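Local coordinates for CHAD domain protein (Streptomyces chartreusis, PDB 6RN5) that probably binds inorganic polyphosphate through a helical CHAD domain and also binds copper ions, its cellular role being unsettled, at residues P272-W277 against A357-F362; P276-R281 against R316-S321. One frame throughout, in Å; residues are numbered along the deposited sequence.

Interaction 1 of 2, residues P272-W277 against A357-F362; sequences PQDAPW and AARFAF. With SO4 (sulfate ion), chain H.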
ATOM      1  N   PRO A 272      -0.052  -9.489  15.325  1.00 49.99           N
ATOM      2  CA  PRO A 272       0.556  -9.828  16.611  1.00 47.84           C
ATOM      3  C   PRO A 272       1.615  -8.847  17.065  1.00 43.78           C
ATOM      4  O   PRO A 272       1.689  -8.542  18.253  1.00 41.71           O
ATOM      5  CB  PRO A 272       1.170 -11.222  16.354  1.00 51.34           C
ATOM      6  CG  PRO A 272       1.258 -11.354  14.852  1.00 51.19           C
ATOM      7  CD  PRO A 272       0.097 -10.581  14.336  1.00 49.99           C
ATOM      8  N   GLN A 273       2.418  -8.351  16.131  1.00 44.15           N
ATOM      9  CA  GLN A 273       3.405  -7.321  16.443  1.00 48.34           C
ATOM     10  C   GLN A 273       2.828  -6.019  16.958  1.00 45.00           C
ATOM     11  O   GLN A 273       3.555  -5.258  17.568  1.00 52.17           O
ATOM     12  CB  GLN A 273       4.271  -7.011  15.243  1.00 57.86           C
ATOM     13  CG  GLN A 273       5.169  -8.164  14.853  1.00 67.40           C
ATOM     14  CD  GLN A 273       6.170  -7.781  13.781  1.00 76.06           C
ATOM     15  OE1 GLN A 273       6.822  -6.736  13.858  1.00 86.17           O
ATOM     16  NE2 GLN A 273       6.303  -8.634  12.774  1.00 84.45           N
ATOM     17  N   ASP A 274       1.552  -5.745  16.742  1.00 38.61           N
ATOM     18  CA  ASP A 274       0.975  -4.530  17.342  1.00 38.56           C
ATOM     19  C   ASP A 274       1.166  -4.499  18.866  1.00 39.05           C
ATOM     20  O   ASP A 274       1.374  -3.422  19.426  1.00 35.28           O
ATOM     21  CB  ASP A 274      -0.529  -4.388  17.032  1.00 34.19           C
ATOM     22  CG  ASP A 274      -0.803  -3.870  15.592  1.00 34.19           C
ATOM     23  OD1 ASP A 274       0.114  -3.782  14.770  1.00 34.83           O
ATOM     24  OD2 ASP A 274      -1.955  -3.587  15.292  1.00 34.47           O
ATOM     25  N   ALA A 275       1.074  -5.659  19.536  1.00 34.94           N
ATOM     26  CA  ALA A 275       1.036  -5.658  21.016  1.00 38.30           C
ATOM     27  C   ALA A 275       2.330  -5.104  21.627  1.00 37.13           C
ATOM     28  O   ALA A 275       2.277  -4.241  22.456  1.00 41.07           O
ATOM     29  CB  ALA A 275       0.671  -7.037  21.598  1.00 36.63           C
ATOM     30  N   PRO A 276       3.496  -5.561  21.170  1.00 39.75           N
ATOM     31  CA  PRO A 276       4.704  -4.946  21.758  1.00 39.46           C
ATOM     32  C   PRO A 276       4.841  -3.423  21.540  1.00 36.28           C
ATOM     33  O   PRO A 276       5.325  -2.723  22.419  1.00 35.71           O
ATOM     34  CB  PRO A 276       5.858  -5.695  21.080  1.00 40.07           C
ATOM     35  CG  PRO A 276       5.237  -6.691  20.125  1.00 40.50           C
ATOM     36  CD  PRO A 276       3.783  -6.820  20.451  1.00 40.25           C
ATOM     37  N   TRP A 277       4.434  -2.937  20.374  1.00 33.54           N
ATOM     38  CA  TRP A 277       4.408  -1.490  20.072  1.00 34.26           C
ATOM     39  C   TRP A 277       3.442  -0.691  20.964  1.00 32.62           C
ATOM     40  O   TRP A 277       3.754   0.413  21.442  1.00 29.92           O
ATOM     41  CB  TRP A 277       4.036  -1.278  18.616  1.00 35.00           C
ATOM     42  CG  TRP A 277       5.132  -1.669  17.731  1.00 36.37           C
ATOM     43  CD1 TRP A 277       5.364  -2.896  17.198  1.00 37.48           C
ATOM     44  CD2 TRP A 277       6.188  -0.832  17.273  1.00 36.77           C
ATOM     45  NE1 TRP A 277       6.490  -2.874  16.430  1.00 35.89           N
ATOM     46  CE2 TRP A 277       7.019  -1.616  16.467  1.00 36.23           C
ATOM     47  CE3 TRP A 277       6.506   0.499  17.466  1.00 37.89           C
ATOM     48  CZ2 TRP A 277       8.129  -1.114  15.854  1.00 37.04           C
ATOM     49  CZ3 TRP A 277       7.620   1.003  16.842  1.00 37.71           C
ATOM     50  CH2 TRP A 277       8.414   0.207  16.056  1.00 39.74           C
ATOM     51  N   ALA A 357       4.290   2.838   8.646  1.00 31.40           N
ATOM     52  CA  ALA A 357       4.940   4.145   8.646  1.00 32.61           C
ATOM     53  C   ALA A 357       5.109   4.674  10.063  1.00 32.50           C
ATOM     54  O   ALA A 357       6.137   5.273  10.404  1.00 32.44           O
ATOM     55  CB  ALA A 357       4.168   5.158   7.784  1.00 32.68           C
ATOM     56  N   ALA A 358       4.120   4.469  10.915  1.00 31.70           N
ATOM     57  CA  ALA A 358       4.284   4.994  12.231  1.00 33.22           C
ATOM     58  C   ALA A 358       5.459   4.290  12.955  1.00 34.29           C
ATOM     59  O   ALA A 358       6.170   4.923  13.768  1.00 30.05           O
ATOM     60  CB  ALA A 358       3.009   4.893  13.021  1.00 31.08           C
ATOM     61  N   ARG A 359       5.667   3.005  12.662  1.00 33.07           N
ATOM     62  CA  ARG A 359       6.730   2.274  13.334  1.00 34.09           C
ATOM     63  C   ARG A 359       8.083   2.811  12.861  1.00 34.60           C
ATOM     64  O   ARG A 359       9.039   2.909  13.634  1.00 30.46           O
ATOM     65  CB  ARG A 359       6.661   0.786  13.030  1.00 32.88           C
ATOM     66  CG  ARG A 359       5.503   0.043  13.623  1.00 32.16           C
ATOM     67  CD  ARG A 359       5.574  -1.465  13.303  1.00 34.72           C
ATOM     68  NE  ARG A 359       4.361  -2.096  13.839  1.00 37.12           N
ATOM     69  CZ  ARG A 359       3.791  -3.202  13.364  1.00 38.96           C
ATOM     70  NH1 ARG A 359       4.309  -3.864  12.346  1.00 39.10           N
ATOM     71  NH2 ARG A 359       2.689  -3.651  13.936  1.00 41.43           N
ATOM     72  N   PHE A 360       8.175   3.091  11.563  1.00 33.83           N
ATOM     73  CA  PHE A 360       9.365   3.726  11.026  1.00 37.91           C
ATOM     74  C   PHE A 360       9.598   5.144  11.621  1.00 37.46           C
ATOM     75  O   PHE A 360      10.716   5.484  12.026  1.00 34.28           O
ATOM     76  CB  PHE A 360       9.272   3.763   9.495  1.00 44.21           C
ATOM     77  CG  PHE A 360      10.506   4.310   8.810  1.00 47.40           C
ATOM     78  CD1 PHE A 360      11.673   3.556   8.754  1.00 52.10           C
ATOM     79  CD2 PHE A 360      10.487   5.567   8.199  1.00 50.51           C
ATOM     80  CE1 PHE A 360      12.811   4.046   8.116  1.00 51.36           C
ATOM     81  CE2 PHE A 360      11.626   6.070   7.572  1.00 54.73           C
ATOM     82  CZ  PHE A 360      12.793   5.302   7.531  1.00 48.86           C
ATOM     83  N   ALA A 361       8.552   5.958  11.680  1.00 34.38           N
ATOM     84  CA  ALA A 361       8.672   7.273  12.279  1.00 34.76           C
ATOM     85  C   ALA A 361       9.164   7.178  13.742  1.00 36.84           C
ATOM     86  O   ALA A 361      10.064   7.923  14.163  1.00 33.09           O
ATOM     87  CB  ALA A 361       7.355   8.040  12.178  1.00 33.54           C
ATOM     88  N   PHE A 362       8.610   6.247  14.510  1.00 34.95           N
ATOM     89  CA  PHE A 362       9.032   6.102  15.888  1.00 38.46           C
ATOM     90  C   PHE A 362      10.520   5.788  15.913  1.00 40.22           C
ATOM     91  O   PHE A 362      11.289   6.413  16.641  1.00 39.48           O
ATOM     92  CB  PHE A 362       8.307   4.963  16.592  1.00 36.46           C
ATOM     93  CG  PHE A 362       8.915   4.599  17.914  1.00 33.75           C
ATOM     94  CD1 PHE A 362       8.575   5.296  19.072  1.00 34.77           C
ATOM     95  CD2 PHE A 362       9.859   3.561  18.009  1.00 35.88           C
ATOM     96  CE1 PHE A 362       9.168   4.975  20.296  1.00 35.93           C
ATOM     97  CE2 PHE A 362      10.420   3.206  19.245  1.00 35.73           C
ATOM     98  CZ  PHE A 362      10.090   3.920  20.381  1.00 33.21           C
TER
HETATM   99  S   SO4 H 407       1.724  -7.091  12.339  1.00 59.58           S
HETATM  100  O1  SO4 H 407       2.035  -8.409  12.978  1.00 64.92           O
HETATM  101  O2  SO4 H 407       1.300  -6.203  13.474  1.00 58.23           O
HETATM  102  O3  SO4 H 407       2.904  -6.449  11.761  1.00 59.45           O
HETATM  103  O4  SO4 H 407       0.717  -7.296  11.218  1.00 55.29           O
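Arg359 reaches from helix 338-366 along one face of the Trp277 indole, and the two account for most of the 279 Å² buried between the segments. Arg359 CG lies 3.5 Å from the centroid of the Trp277 six-membered ring, only 9° off the ring normal, a CH-pi contact. Further out, the guanidinium lies nearly flat on the indole, planes 20° apart, with Arg359 CZ 4.5 Å from the centroid of the Trp277 five-membered ring: an off-centre cation-pi stack. The arginine chain runs extended from CG, over the six-membered ring, to NE, near the indole NE1, and this brings the guanidinium to the five-membered ring and on to Asp274. Arg359 NH2 forms a salt bridge to Asp274 OD1 at 2.7 Å, although the carboxylate is turned 76° from the guanidinium plane. The setting is a CHAD-domain helical bundle, and this corner lies beside the copper site of His262, His271 and His348. A sulfate sits at the guanidinium edge, accepting bonds from Arg359 NH1 to O3 (3.0 Å) and from Arg359 NH2 to O2 (2.9 Å), while Gln273 N donates to O1 at 3.2 Å. Such a site for a tetrahedral anion is consistent with phosphate binding, though the sulfate is probably from the crystallisation liquor. Asp274 is shared, OD1 also pairing with Arg352 and OD2 bonding Ser321. A leucine in place of Trp277 would probably leave the Arg359 chain without its flat support and open a gap beside Phe362, whose CD2 touches Trp277 CZ3 at 3.6 Å.

Interaction 2 of 2, residues P276-R281 against R316-S321; sequences PWHQVR and RHRDAS. With SO4 (sulfate ion), chain F.
His278 and His317 meet in an aromatic cluster with Trp277, where helices 274-295 and 305-331 of the CHAD bundle cross, the short-segment axes approaching to 10.2 Å with N-to-C directions 135° apart. This is the close-packed side. Trp277 CB lies over the His317 ring, 3.8 Å from its centroid, and the imidazole is nearly parallel to the indole but slid aside from it. With CG anti to the backbone N, His317 presents ND1 to His278 NE2 at 3.0 Å; the angle at the hydrogen is 121°, a weak bond. The two imidazoles are about perpendicular, NE2 of His278 entering at the edge of the other ring. His317 NE2 is bonded to Arg359, so both ring nitrogens are engaged. Arg318 CG rests over a face of His278, beyond which the contact becomes looser and polar. Here Arg281 and Arg318 lay their guanidiniums partly over one another, planes 36° apart, and a sulfate lies at the edges of both, probably offsetting their charge. Arg281 also bonds Asn315 through NE, whereas the bonds from Arg318 to the anion are weak and long. Arg281 NH2 donates to two sulfate oxygens, O2 and O3, each at 3.2 Å.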
ATOM      1  N   PRO A 276       3.496  -5.561  21.170  1.00 39.75           N
ATOM      2  CA  PRO A 276       4.704  -4.946  21.758  1.00 39.46           C
ATOM      3  C   PRO A 276       4.841  -3.423  21.540  1.00 36.28           C
ATOM      4  O   PRO A 276       5.325  -2.723  22.419  1.00 35.71           O
ATOM      5  CB  PRO A 276       5.858  -5.695  21.080  1.00 40.07           C
ATOM      6  CG  PRO A 276       5.237  -6.691  20.125  1.00 40.50           C
ATOM      7  CD  PRO A 276       3.783  -6.820  20.451  1.00 40.25           C
ATOM      8  N   TRP A 277       4.434  -2.937  20.374  1.00 33.54           N
ATOM      9  CA  TRP A 277       4.408  -1.490  20.072  1.00 34.26           C
ATOM     10  C   TRP A 277       3.442  -0.691  20.964  1.00 32.62           C
ATOM     11  O   TRP A 277       3.754   0.413  21.442  1.00 29.92           O
ATOM     12  CB  TRP A 277       4.036  -1.278  18.616  1.00 35.00           C
ATOM     13  CG  TRP A 277       5.132  -1.669  17.731  1.00 36.37           C
ATOM     14  CD1 TRP A 277       5.364  -2.896  17.198  1.00 37.48           C
ATOM     15  CD2 TRP A 277       6.188  -0.832  17.273  1.00 36.77           C
ATOM     16  NE1 TRP A 277       6.490  -2.874  16.430  1.00 35.89           N
ATOM     17  CE2 TRP A 277       7.019  -1.616  16.467  1.00 36.23           C
ATOM     18  CE3 TRP A 277       6.506   0.499  17.466  1.00 37.89           C
ATOM     19  CZ2 TRP A 277       8.129  -1.114  15.854  1.00 37.04           C
ATOM     20  CZ3 TRP A 277       7.620   1.003  16.842  1.00 37.71           C
ATOM     21  CH2 TRP A 277       8.414   0.207  16.056  1.00 39.74           C
ATOM     22  N   HIS A 278       2.285  -1.278  21.205  1.00 31.81           N
ATOM     23  CA  HIS A 278       1.315  -0.651  22.092  1.00 35.16           C
ATOM     24  C   HIS A 278       1.754  -0.679  23.527  1.00 33.98           C
ATOM     25  O   HIS A 278       1.452   0.260  24.283  1.00 29.69           O
ATOM     26  CB  HIS A 278      -0.080  -1.240  21.907  1.00 35.62           C
ATOM     27  CG  HIS A 278      -0.654  -0.927  20.554  1.00 40.36           C
ATOM     28  ND1 HIS A 278      -1.720  -1.613  20.005  1.00 41.62           N
ATOM     29  CD2 HIS A 278      -0.254  -0.040  19.611  1.00 41.84           C
ATOM     30  CE1 HIS A 278      -1.975  -1.132  18.801  1.00 43.36           C
ATOM     31  NE2 HIS A 278      -1.099  -0.179  18.533  1.00 41.59           N
ATOM     32  N   GLN A 279       2.492  -1.718  23.908  1.00 31.36           N
ATOM     33  CA  GLN A 279       3.138  -1.715  25.234  1.00 32.91           C
ATOM     34  C   GLN A 279       4.213  -0.631  25.362  1.00 30.99           C
ATOM     35  O   GLN A 279       4.286   0.079  26.341  1.00 31.18           O
ATOM     36  CB  GLN A 279       3.726  -3.100  25.538  1.00 38.11           C
ATOM     37  CG  GLN A 279       4.154  -3.271  26.986  1.00 45.79           C
ATOM     38  CD  GLN A 279       3.036  -2.897  27.961  1.00 54.79           C
ATOM     39  OE1 GLN A 279       1.837  -3.109  27.682  1.00 65.99           O
ATOM     40  NE2 GLN A 279       3.417  -2.347  29.106  1.00 54.45           N
ATOM     41  N   VAL A 280       5.047  -0.494  24.365  1.00 30.53           N
ATOM     42  CA  VAL A 280       5.967   0.609  24.344  1.00 31.09           C
ATOM     43  C   VAL A 280       5.258   1.974  24.416  1.00 30.72           C
ATOM     44  O   VAL A 280       5.734   2.859  25.114  1.00 29.22           O
ATOM     45  CB  VAL A 280       6.918   0.486  23.151  1.00 30.61           C
ATOM     46  CG1 VAL A 280       7.615   1.790  22.813  1.00 30.14           C
ATOM     47  CG2 VAL A 280       7.940  -0.606  23.460  1.00 34.62           C
ATOM     48  N   ARG A 281       4.126   2.133  23.748  1.00 31.80           N
ATOM     49  CA  ARG A 281       3.348   3.394  23.843  1.00 29.74           C
ATOM     50  C   ARG A 281       3.029   3.662  25.310  1.00 30.03           C
ATOM     51  O   ARG A 281       3.208   4.748  25.810  1.00 25.42           O
ATOM     52  CB  ARG A 281       2.022   3.283  23.099  1.00 32.11           C
ATOM     53  CG  ARG A 281       1.225   4.578  23.004  1.00 32.75           C
ATOM     54  CD  ARG A 281      -0.063   4.401  22.198  1.00 34.57           C
ATOM     55  NE  ARG A 281      -0.989   5.462  22.522  1.00 33.69           N
ATOM     56  CZ  ARG A 281      -1.862   5.385  23.517  1.00 36.16           C
ATOM     57  NH1 ARG A 281      -1.975   4.280  24.238  1.00 36.44           N
ATOM     58  NH2 ARG A 281      -2.653   6.404  23.774  1.00 34.52           N
ATOM     59  N   ARG A 316      -0.241   7.449  16.430  1.00 30.83           N
ATOM     60  CA  ARG A 316      -0.709   7.193  15.098  1.00 33.49           C
ATOM     61  C   ARG A 316      -0.735   5.704  14.874  1.00 32.96           C
ATOM     62  O   ARG A 316      -1.636   5.179  14.234  1.00 31.63           O
ATOM     63  CB  ARG A 316       0.150   7.938  14.074  1.00 40.42           C
ATOM     64  CG  ARG A 316      -0.288   9.412  13.965  1.00 48.40           C
ATOM     65  CD  ARG A 316       0.860  10.390  13.803  1.00 58.91           C
ATOM     66  NE  ARG A 316       1.762  10.056  12.698  1.00 62.62           N
ATOM     67  CZ  ARG A 316       3.098  10.174  12.721  1.00 68.63           C
ATOM     68  NH1 ARG A 316       3.747  10.595  13.803  1.00 64.07           N
ATOM     69  NH2 ARG A 316       3.800   9.832  11.641  1.00 81.34           N
ATOM     70  N   HIS A 317       0.262   5.012  15.415  1.00 31.94           N
ATOM     71  CA  HIS A 317       0.325   3.559  15.333  1.00 30.65           C
ATOM     72  C   HIS A 317      -0.960   2.933  15.895  1.00 29.55           C
ATOM     73  O   HIS A 317      -1.592   2.097  15.294  1.00 31.18           O
ATOM     74  CB  HIS A 317       1.565   3.065  16.066  1.00 30.49           C
ATOM     75  CG  HIS A 317       1.799   1.594  15.949  1.00 30.49           C
ATOM     76  ND1 HIS A 317       0.969   0.667  16.526  1.00 29.96           N
ATOM     77  CD2 HIS A 317       2.763   0.891  15.322  1.00 30.99           C
ATOM     78  CE1 HIS A 317       1.425  -0.551  16.268  1.00 30.99           C
ATOM     79  NE2 HIS A 317       2.512  -0.446  15.545  1.00 28.68           N
ATOM     80  N   ARG A 318      -1.331   3.368  17.068  1.00 30.80           N
ATOM     81  CA  ARG A 318      -2.470   2.856  17.761  1.00 33.74           C
ATOM     82  C   ARG A 318      -3.754   3.224  17.030  1.00 33.87           C
ATOM     83  O   ARG A 318      -4.601   2.368  16.828  1.00 32.22           O
ATOM     84  CB  ARG A 318      -2.479   3.413  19.189  1.00 38.66           C
ATOM     85  CG  ARG A 318      -3.435   2.707  20.140  1.00 43.46           C
ATOM     86  CD  ARG A 318      -4.801   3.325  20.150  1.00 49.17           C
ATOM     87  NE  ARG A 318      -4.784   4.720  20.585  1.00 54.13           N
ATOM     88  CZ  ARG A 318      -5.139   5.149  21.800  1.00 58.78           C
ATOM     89  NH1 ARG A 318      -5.538   4.308  22.761  1.00 55.74           N
ATOM     90  NH2 ARG A 318      -5.108   6.447  22.047  1.00 65.13           N
ATOM     91  N   ASP A 319      -3.881   4.489  16.625  1.00 30.85           N
ATOM     92  CA  ASP A 319      -5.053   4.949  15.918  1.00 31.63           C
ATOM     93  C   ASP A 319      -5.166   4.244  14.579  1.00 32.42           C
ATOM     94  O   ASP A 319      -6.255   3.817  14.211  1.00 33.86           O
ATOM     95  CB  ASP A 319      -5.037   6.489  15.685  1.00 31.11           C
ATOM     96  CG  ASP A 319      -5.191   7.296  16.992  1.00 35.26           C
ATOM     97  OD1 ASP A 319      -5.553   6.742  18.052  1.00 33.18           O
ATOM     98  OD2 ASP A 319      -4.898   8.497  16.962  1.00 40.34           O
ATOM     99  N   ALA A 320      -4.068   4.137  13.834  1.00 29.71           N
ATOM    100  CA  ALA A 320      -4.146   3.457  12.536  1.00 29.62           C
ATOM    101  C   ALA A 320      -4.501   1.969  12.724  1.00 30.61           C
ATOM    102  O   ALA A 320      -5.274   1.368  11.947  1.00 28.35           O
ATOM    103  CB  ALA A 320      -2.837   3.620  11.779  1.00 32.19           C
ATOM    104  N   SER A 321      -3.915   1.356  13.750  1.00 29.64           N
ATOM    105  CA  SER A 321      -4.230  -0.014  14.074  1.00 31.20           C
ATOM    106  C   SER A 321      -5.727  -0.212  14.319  1.00 31.80           C
ATOM    107  O   SER A 321      -6.343  -1.115  13.736  1.00 30.91           O
ATOM    108  CB  SER A 321      -3.418  -0.456  15.290  1.00 34.72           C
ATOM    109  OG  SER A 321      -3.744  -1.772  15.639  1.00 36.75           O
TER
HETATM  110  S   SO4 F 405      -5.642   6.265  26.101  1.00 75.10           S
HETATM  111  O1  SO4 F 405      -5.948   6.626  27.518  1.00 79.86           O
HETATM  112  O2  SO4 F 405      -5.171   7.459  25.388  1.00 73.23           O
HETATM  113  O3  SO4 F 405      -4.586   5.180  26.004  1.00 71.84           O
HETATM  114  O4  SO4 F 405      -6.928   5.865  25.486  1.00 76.92           O

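In the fold
Following the chain, residues 272-281 run from a loop into helix 274-295, and both contacts set out from there. Interaction 2 closes the shorter loop, joining that helix to 305-331 across 34 intervening residues, most of them helical. Interaction 1 closes the longer one, 79 residues on, against helix 338-366. Because 316-321 falls between 272-277 and 357-362, the shorter closure nests within the longer apart from the shared Pro276 and Trp277. The two centres are 6 Å apart and bonded directly: Asp274 OD2 to Ser321 OG at 2.6 Å and Arg359 NE to His317 NE2 at 3.0 Å, both probable hydrogen bonds. Three successive helices are thus tied together near a copper site.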